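Local coordinates for exopolysaccharide biosynthesis protein (Pantoea stewartii subsp. stewartii DC283, PDB 6TGF) that modifies biofilm glycans, probably the bacterium's own exopolysaccharide, as a trimeric, tailspike-like parallel beta-helix hydrolase, at residues B[65-70]-B[105-110]; B[69-74]-B[130-135]. All blocks are in the same frame, centred on the assembly; numbering follows the deposited sequence.

Interaction 1: B[65-70]-B[105-110]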
ATOM      1  N   GLN B  65      44.828 -39.691  21.459  1.00 52.65           N
ATOM      2  CA  GLN B  65      46.298 -39.795  21.251  1.00 53.74           C
ATOM      3  C   GLN B  65      47.053 -39.787  22.587  1.00 53.48           C
ATOM      4  O   GLN B  65      48.046 -40.535  22.695  1.00 53.52           O
ATOM      5  CB  GLN B  65      46.788 -38.648  20.361  1.00 54.93           C
ATOM      6  CG  GLN B  65      46.723 -38.957  18.870  1.00 55.60           C
ATOM      7  CD  GLN B  65      47.818 -39.888  18.404  1.00 56.50           C
ATOM      8  OE1 GLN B  65      47.703 -40.531  17.363  1.00 57.45           O
ATOM      9  NE2 GLN B  65      48.897 -39.964  19.165  1.00 56.82           N
ATOM     10  N   ASN B  66      46.617 -38.975  23.557  1.00 53.18           N
ATOM     11  CA  ASN B  66      47.439 -38.589  24.738  1.00 53.16           C
ATOM     12  C   ASN B  66      46.915 -39.236  26.027  1.00 52.30           C
ATOM     13  O   ASN B  66      47.758 -39.760  26.783  1.00 52.52           O
ATOM     14  CB  ASN B  66      47.530 -37.067  24.879  1.00 53.56           C
ATOM     15  CG  ASN B  66      48.247 -36.413  23.716  1.00 54.04           C
ATOM     16  OD1 ASN B  66      49.193 -36.974  23.166  1.00 54.12           O
ATOM     17  ND2 ASN B  66      47.806 -35.226  23.335  1.00 54.30           N
ATOM     18  N   PHE B  67      45.603 -39.196  26.280  1.00 51.40           N
ATOM     19  CA  PHE B  67      44.994 -39.575  27.585  1.00 50.89           C
ATOM     20  C   PHE B  67      45.431 -40.987  27.991  1.00 50.56           C
ATOM     21  O   PHE B  67      45.325 -41.922  27.170  1.00 50.29           O
ATOM     22  CB  PHE B  67      43.465 -39.509  27.557  1.00 50.46           C
ATOM     23  CG  PHE B  67      42.820 -39.895  28.865  1.00 50.29           C
ATOM     24  CD1 PHE B  67      42.502 -41.217  29.137  1.00 49.93           C
ATOM     25  CD2 PHE B  67      42.557 -38.946  29.839  1.00 50.40           C
ATOM     26  CE1 PHE B  67      41.924 -41.576  30.344  1.00 49.83           C
ATOM     27  CE2 PHE B  67      41.976 -39.306  31.046  1.00 50.10           C
ATOM     28  CZ  PHE B  67      41.661 -40.619  31.296  1.00 49.96           C
ATOM     29  N   GLN B  68      45.907 -41.121  29.233  1.00 50.47           N
ATOM     30  CA  GLN B  68      46.135 -42.410  29.939  1.00 50.31           C
ATOM     31  C   GLN B  68      45.446 -42.334  31.305  1.00 50.04           C
ATOM     32  O   GLN B  68      45.584 -41.292  31.973  1.00 50.43           O
ATOM     33  CB  GLN B  68      47.630 -42.687  30.090  1.00 50.78           C
ATOM     34  CG  GLN B  68      48.282 -43.190  28.810  1.00 50.96           C
ATOM     35  CD  GLN B  68      49.788 -43.124  28.866  1.00 51.45           C
ATOM     36  OE1 GLN B  68      50.469 -44.143  28.947  1.00 51.63           O
ATOM     37  NE2 GLN B  68      50.319 -41.914  28.827  1.00 51.89           N
ATOM     38  N   GLY B  69      44.724 -43.388  31.698  1.00 49.37           N
ATOM     39  CA  GLY B  69      43.973 -43.407  32.965  1.00 48.86           C
ATOM     40  C   GLY B  69      43.199 -44.694  33.181  1.00 47.92           C
ATOM     41  O   GLY B  69      43.582 -45.726  32.596  1.00 47.04           O
ATOM     42  N   LYS B  70      42.150 -44.622  34.005  1.00 47.68           N
ATOM     43  CA  LYS B  70      41.370 -45.788  34.502  1.00 47.43           C
ATOM     44  C   LYS B  70      39.873 -45.462  34.463  1.00 46.58           C
ATOM     45  O   LYS B  70      39.492 -44.392  34.973  1.00 46.58           O
ATOM     46  CB  LYS B  70      41.801 -46.141  35.929  1.00 48.06           C
ATOM     47  CG  LYS B  70      43.304 -46.262  36.152  1.00 48.67           C
ATOM     48  CD  LYS B  70      43.699 -47.489  36.942  1.00 49.02           C
ATOM     49  CE  LYS B  70      45.003 -47.327  37.694  1.00 49.59           C
ATOM     50  NZ  LYS B  70      45.363 -48.569  38.418  1.00 49.73           N
ATOM     51  N   ILE B 105      39.107 -50.350  34.225  1.00 40.01           N
ATOM     52  CA  ILE B 105      39.441 -50.531  32.780  1.00 39.91           C
ATOM     53  C   ILE B 105      40.524 -49.511  32.411  1.00 39.90           C
ATOM     54  O   ILE B 105      40.257 -48.300  32.525  1.00 39.77           O
ATOM     55  CB  ILE B 105      38.189 -50.394  31.890  1.00 39.78           C
ATOM     56  CG1 ILE B 105      37.068 -51.328  32.357  1.00 39.71           C
ATOM     57  CG2 ILE B 105      38.542 -50.614  30.424  1.00 39.67           C
ATOM     58  CD1 ILE B 105      35.786 -51.208  31.568  1.00 39.74           C
ATOM     59  N   THR B 106      41.697 -49.996  31.992  1.00 39.95           N
ATOM     60  CA  THR B 106      42.863 -49.173  31.577  1.00 40.18           C
ATOM     61  C   THR B 106      42.572 -48.542  30.212  1.00 40.16           C
ATOM     62  O   THR B 106      42.251 -49.297  29.275  1.00 39.96           O
ATOM     63  CB  THR B 106      44.143 -50.018  31.540  1.00 40.35           C
ATOM     64  OG1 THR B 106      44.326 -50.594  32.833  1.00 40.52           O
ATOM     65  CG2 THR B 106      45.372 -49.223  31.162  1.00 40.60           C
ATOM     66  N   LEU B 107      42.680 -47.212  30.113  1.00 40.57           N
ATOM     67  CA  LEU B 107      42.501 -46.441  28.854  1.00 40.83           C
ATOM     68  C   LEU B 107      43.843 -45.835  28.431  1.00 41.31           C
ATOM     69  O   LEU B 107      44.486 -45.176  29.269  1.00 41.48           O
ATOM     70  CB  LEU B 107      41.452 -45.346  29.065  1.00 40.77           C
ATOM     71  CG  LEU B 107      40.065 -45.808  29.517  1.00 40.48           C
ATOM     72  CD1 LEU B 107      39.080 -44.651  29.463  1.00 40.44           C
ATOM     73  CD2 LEU B 107      39.554 -46.968  28.676  1.00 40.32           C
ATOM     74  N   ASN B 108      44.233 -46.066  27.175  1.00 41.68           N
ATOM     75  CA  ASN B 108      45.451 -45.509  26.524  1.00 42.19           C
ATOM     76  C   ASN B 108      45.308 -45.710  25.011  1.00 42.50           C
ATOM     77  O   ASN B 108      44.442 -46.515  24.614  1.00 42.65           O
ATOM     78  CB  ASN B 108      46.733 -46.130  27.089  1.00 42.26           C
ATOM     79  CG  ASN B 108      46.770 -47.640  26.992  1.00 42.00           C
ATOM     80  OD1 ASN B 108      46.460 -48.211  25.949  1.00 41.99           O
ATOM     81  ND2 ASN B 108      47.163 -48.295  28.072  1.00 41.90           N
ATOM     82  N   LYS B 109      46.115 -45.014  24.203  1.00 43.01           N
ATOM     83  CA  LYS B 109      46.005 -45.029  22.717  1.00 43.13           C
ATOM     84  C   LYS B 109      45.935 -46.479  22.221  1.00 42.66           C
ATOM     85  O   LYS B 109      45.025 -46.781  21.423  1.00 42.63           O
ATOM     86  CB  LYS B 109      47.174 -44.296  22.051  1.00 43.83           C
ATOM     87  CG  LYS B 109      47.214 -44.441  20.534  1.00 44.33           C
ATOM     88  CD  LYS B 109      47.988 -43.365  19.815  1.00 45.02           C
ATOM     89  CE  LYS B 109      48.166 -43.672  18.343  1.00 45.44           C
ATOM     90  NZ  LYS B 109      49.350 -44.527  18.098  1.00 45.72           N
ATOM     91  N   GLY B 110      46.861 -47.331  22.673  1.00 42.19           N
ATOM     92  CA  GLY B 110      46.932 -48.759  22.305  1.00 41.84           C
ATOM     93  C   GLY B 110      45.600 -49.459  22.511  1.00 41.18           C
ATOM     94  O   GLY B 110      45.138 -50.139  21.571  1.00 41.14           O
TER
HETATM   95  O   HOH W   1      46.396 -42.213  24.787  1.00 39.10           O

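Interaction 2: B[69-74]-B[130-135]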
ATOM      1  N   GLY B  69      44.724 -43.388  31.698  1.00 49.37           N
ATOM      2  CA  GLY B  69      43.973 -43.407  32.965  1.00 48.86           C
ATOM      3  C   GLY B  69      43.199 -44.694  33.181  1.00 47.92           C
ATOM      4  O   GLY B  69      43.582 -45.726  32.596  1.00 47.04           O
ATOM      5  N   LYS B  70      42.150 -44.622  34.005  1.00 47.68           N
ATOM      6  CA  LYS B  70      41.370 -45.788  34.502  1.00 47.43           C
ATOM      7  C   LYS B  70      39.873 -45.462  34.463  1.00 46.58           C
ATOM      8  O   LYS B  70      39.492 -44.392  34.973  1.00 46.58           O
ATOM      9  CB  LYS B  70      41.801 -46.141  35.929  1.00 48.06           C
ATOM     10  CG  LYS B  70      43.304 -46.262  36.152  1.00 48.67           C
ATOM     11  CD  LYS B  70      43.699 -47.489  36.942  1.00 49.02           C
ATOM     12  CE  LYS B  70      45.003 -47.327  37.694  1.00 49.59           C
ATOM     13  NZ  LYS B  70      45.363 -48.569  38.418  1.00 49.73           N
ATOM     14  N   LEU B  71      39.067 -46.366  33.894  1.00 45.68           N
ATOM     15  CA  LEU B  71      37.589 -46.237  33.766  1.00 44.95           C
ATOM     16  C   LEU B  71      36.908 -47.213  34.734  1.00 44.47           C
ATOM     17  O   LEU B  71      37.306 -48.396  34.765  1.00 44.18           O
ATOM     18  CB  LEU B  71      37.191 -46.516  32.311  1.00 44.51           C
ATOM     19  CG  LEU B  71      35.692 -46.492  32.005  1.00 44.34           C
ATOM     20  CD1 LEU B  71      35.103 -45.109  32.242  1.00 44.39           C
ATOM     21  CD2 LEU B  71      35.427 -46.942  30.577  1.00 44.06           C
ATOM     22  N   TRP B  72      35.925 -46.720  35.494  1.00 44.18           N
ATOM     23  CA  TRP B  72      35.077 -47.503  36.435  1.00 43.96           C
ATOM     24  C   TRP B  72      33.619 -47.448  35.968  1.00 43.44           C
ATOM     25  O   TRP B  72      33.149 -46.344  35.644  1.00 43.17           O
ATOM     26  CB  TRP B  72      35.205 -46.960  37.864  1.00 44.43           C
ATOM     27  CG  TRP B  72      36.463 -47.329  38.586  1.00 44.63           C
ATOM     28  CD1 TRP B  72      36.683 -48.447  39.338  1.00 44.89           C
ATOM     29  CD2 TRP B  72      37.670 -46.551  38.666  1.00 44.75           C
ATOM     30  NE1 TRP B  72      37.944 -48.424  39.870  1.00 45.02           N
ATOM     31  CE2 TRP B  72      38.573 -47.272  39.477  1.00 44.97           C
ATOM     32  CE3 TRP B  72      38.077 -45.325  38.129  1.00 44.90           C
ATOM     33  CZ2 TRP B  72      39.858 -46.809  39.753  1.00 45.20           C
ATOM     34  CZ3 TRP B  72      39.345 -44.865  38.408  1.00 45.18           C
ATOM     35  CH2 TRP B  72      40.222 -45.598  39.209  1.00 45.31           C
ATOM     36  N   ILE B  73      32.942 -48.600  35.942  1.00 43.25           N
ATOM     37  CA  ILE B  73      31.470 -48.726  35.725  1.00 43.19           C
ATOM     38  C   ILE B  73      30.876 -49.340  36.998  1.00 43.58           C
ATOM     39  O   ILE B  73      31.114 -50.538  37.238  1.00 43.64           O
ATOM     40  CB  ILE B  73      31.148 -49.575  34.477  1.00 42.86           C
ATOM     41  CG1 ILE B  73      32.054 -49.241  33.288  1.00 42.57           C
ATOM     42  CG2 ILE B  73      29.674 -49.462  34.115  1.00 42.81           C
ATOM     43  CD1 ILE B  73      31.892 -47.837  32.752  1.00 42.53           C
ATOM     44  N   GLY B  74      30.155 -48.540  37.789  1.00 44.23           N
ATOM     45  CA  GLY B  74      29.627 -48.937  39.109  1.00 44.74           C
ATOM     46  C   GLY B  74      28.112 -48.877  39.167  1.00 45.01           C
ATOM     47  O   GLY B  74      27.495 -48.422  38.184  1.00 44.77           O
ATOM     48  N   MET B 130      29.536 -43.977  36.625  1.00 44.79           N
ATOM     49  CA  MET B 130      30.763 -43.993  35.787  1.00 45.44           C
ATOM     50  C   MET B 130      31.772 -42.987  36.350  1.00 45.72           C
ATOM     51  O   MET B 130      31.377 -41.835  36.621  1.00 45.64           O
ATOM     52  CB  MET B 130      30.443 -43.647  34.330  1.00 45.94           C
ATOM     53  CG  MET B 130      31.587 -43.936  33.376  1.00 46.31           C
ATOM     54  SD  MET B 130      31.264 -43.317  31.707  1.00 47.04           S
ATOM     55  CE  MET B 130      30.361 -44.702  31.016  1.00 46.71           C
ATOM     56  N   ALA B 131      33.024 -43.424  36.518  1.00 46.05           N
ATOM     57  CA  ALA B 131      34.149 -42.619  37.045  1.00 46.67           C
ATOM     58  C   ALA B 131      35.368 -42.791  36.133  1.00 46.94           C
ATOM     59  O   ALA B 131      35.689 -43.942  35.781  1.00 46.70           O
ATOM     60  CB  ALA B 131      34.457 -43.036  38.462  1.00 46.89           C
ATOM     61  N   LEU B 132      36.005 -41.677  35.759  1.00 47.75           N
ATOM     62  CA  LEU B 132      37.257 -41.650  34.959  1.00 48.37           C
ATOM     63  C   LEU B 132      38.328 -40.881  35.737  1.00 49.41           C
ATOM     64  O   LEU B 132      38.069 -39.719  36.110  1.00 49.22           O
ATOM     65  CB  LEU B 132      36.976 -40.993  33.604  1.00 48.24           C
ATOM     66  CG  LEU B 132      38.156 -40.934  32.635  1.00 48.14           C
ATOM     67  CD1 LEU B 132      38.604 -42.327  32.222  1.00 47.95           C
ATOM     68  CD2 LEU B 132      37.802 -40.110  31.408  1.00 48.23           C
ATOM     69  N   GLU B 133      39.473 -41.527  35.986  1.00 50.67           N
ATOM     70  CA  GLU B 133      40.717 -40.897  36.501  1.00 51.86           C
ATOM     71  C   GLU B 133      41.779 -40.942  35.399  1.00 52.46           C
ATOM     72  O   GLU B 133      41.718 -41.867  34.564  1.00 52.07           O
ATOM     73  CB  GLU B 133      41.244 -41.632  37.736  1.00 52.21           C
ATOM     74  CG  GLU B 133      40.381 -41.461  38.972  1.00 52.59           C
ATOM     75  CD  GLU B 133      40.995 -42.004  40.252  1.00 53.02           C
ATOM     76  OE1 GLU B 133      41.929 -42.826  40.159  1.00 53.07           O
ATOM     77  OE2 GLU B 133      40.540 -41.599  41.341  1.00 53.33           O
ATOM     78  N   ASP B 134      42.711 -39.985  35.405  1.00 53.61           N
ATOM     79  CA  ASP B 134      43.946 -40.028  34.578  1.00 54.40           C
ATOM     80  C   ASP B 134      44.963 -40.916  35.308  1.00 55.13           C
ATOM     81  O   ASP B 134      44.662 -41.341  36.442  1.00 55.13           O
ATOM     82  CB  ASP B 134      44.474 -38.622  34.265  1.00 54.76           C
ATOM     83  CG  ASP B 134      45.003 -37.845  35.460  1.00 55.22           C
ATOM     84  OD1 ASP B 134      44.923 -38.368  36.590  1.00 55.46           O
ATOM     85  OD2 ASP B 134      45.492 -36.717  35.249  1.00 55.29           O
ATOM     86  N   SER B 135      46.114 -41.181  34.687  1.00 56.00           N
ATOM     87  CA  SER B 135      47.185 -42.065  35.224  1.00 56.69           C
ATOM     88  C   SER B 135      47.757 -41.489  36.529  1.00 57.24           C
ATOM     89  O   SER B 135      48.382 -42.263  37.278  1.00 57.54           O
ATOM     90  CB  SER B 135      48.266 -42.295  34.196  1.00 57.16           C
ATOM     91  OG  SER B 135      48.978 -41.097  33.924  1.00 57.93           O
TER

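Interaction 1: B[65-70]-B[105-110]
Gly-69 and Leu-107 bind each other twice through the backbone, as an antiparallel hydrogen-bonded pair. Gly-69 N gives its hydrogen to Leu-107 O over 3.0 Å; the return bond, from Leu-107 N to Gly-69 O, is also 3.0 Å and straighter, 173° at the hydrogen. On the N-terminal side of Gln-68 the backbones separate, and a water bridges the gap: it donates to Phe-67 O at 2.6 Å and accepts weakly from Lys-109 N at the start of helix 109-117. Asn-108 is the N-cap of that helix. With CG between the backbone N and the carbonyl carbon (chi1 56°), its OD1 turns to Asn-111 N, a helix amide that lacks a carbonyl from a preceding turn, while Asn-111 ND2 binds Thr-106 O. Outside this polar seam, Phe-67 brings ring atom CE1 edge-on to CB of Leu-107, 4.0 Å away, an apolar pair suited to the side facing Leu-132. At the exposed end, the long methylene chain of Lys-109 runs alongside the amide of Gln-65, with CE 3.3 Å from OE1. The whole is an antiparallel edge-strand pairing, running into an Asn-capped helix, within the head-binding-like domain.

Interaction 2: B[69-74]-B[130-135]
The indole of Trp-72 meets the neighbouring strand along its edge: Ala-131 O lies near the ring plane, 3.6 Å from CE3, and Glu-133 CB is in plane beside CZ3. The Glu-133 carboxylate approaches the same benzo end obliquely, its plane turned 83° from the ring, with OE1 3.4 Å from CH2. Its extended chain reaches past the ring, and OE2 forms a salt bridge with Arg-81 NE. A broad aromatic suits this partly exposed place, where it packs on both Arg-81 and Pro-104. The backbones of 69-74 and 130-134 run antiparallel, 171° apart. Lys-70 pairs with Glu-133 and Trp-72 with Ala-131 through two bonds each, the shorter being Lys-70 N to Glu-133 O and Trp-72 N to Ala-131 O, both 2.8 Å. Gly-69, having no side chain, comes within 3.7 Å of Asp-134, CA to CA. The other face is hydrocarbon. Leu-71, its CG anti to the backbone N (chi1 177°), puts CD1 3.9 Å from Met-130 CG, and Met-130, bent at its last torsion, lays CE beside Ile-73 CD1. Leu-71, Ile-73 and Met-130 also touch Leu-51 or Ile-50 on strand 48-51 of the other sheet. Such a two-faced antiparallel pair, with an apolar side packed against a second sheet, is a standard core element of an all-beta domain, here the head-binding-like one.

Overall arrangement
Strand 69-74 lies between both partners of one four-stranded sheet, pairing with 105-107 in interaction 1 and with 129-134 in interaction 2; Gly-69 and Lys-70 belong to both. The contact centres are 10 Å apart. Ile-105 O probably accepts a hydrogen bond from Leu-71 N at 2.7 Å, which extends the pairing of strands 69-74 and 105-107 one step past interaction 1, at a residue that interaction 2 uses, and Phe-67 CZ packs on Leu-132 CD1 at 3.6 Å. The side chains of Ile-105 and Leu-132 each lie near a bound tetraethylene glycol (about 4 and about 3 Å), probably from crystallisation. Both contacts lie about 67 Å from the centre of the chain, in the N-terminal part that matches the head-binding family.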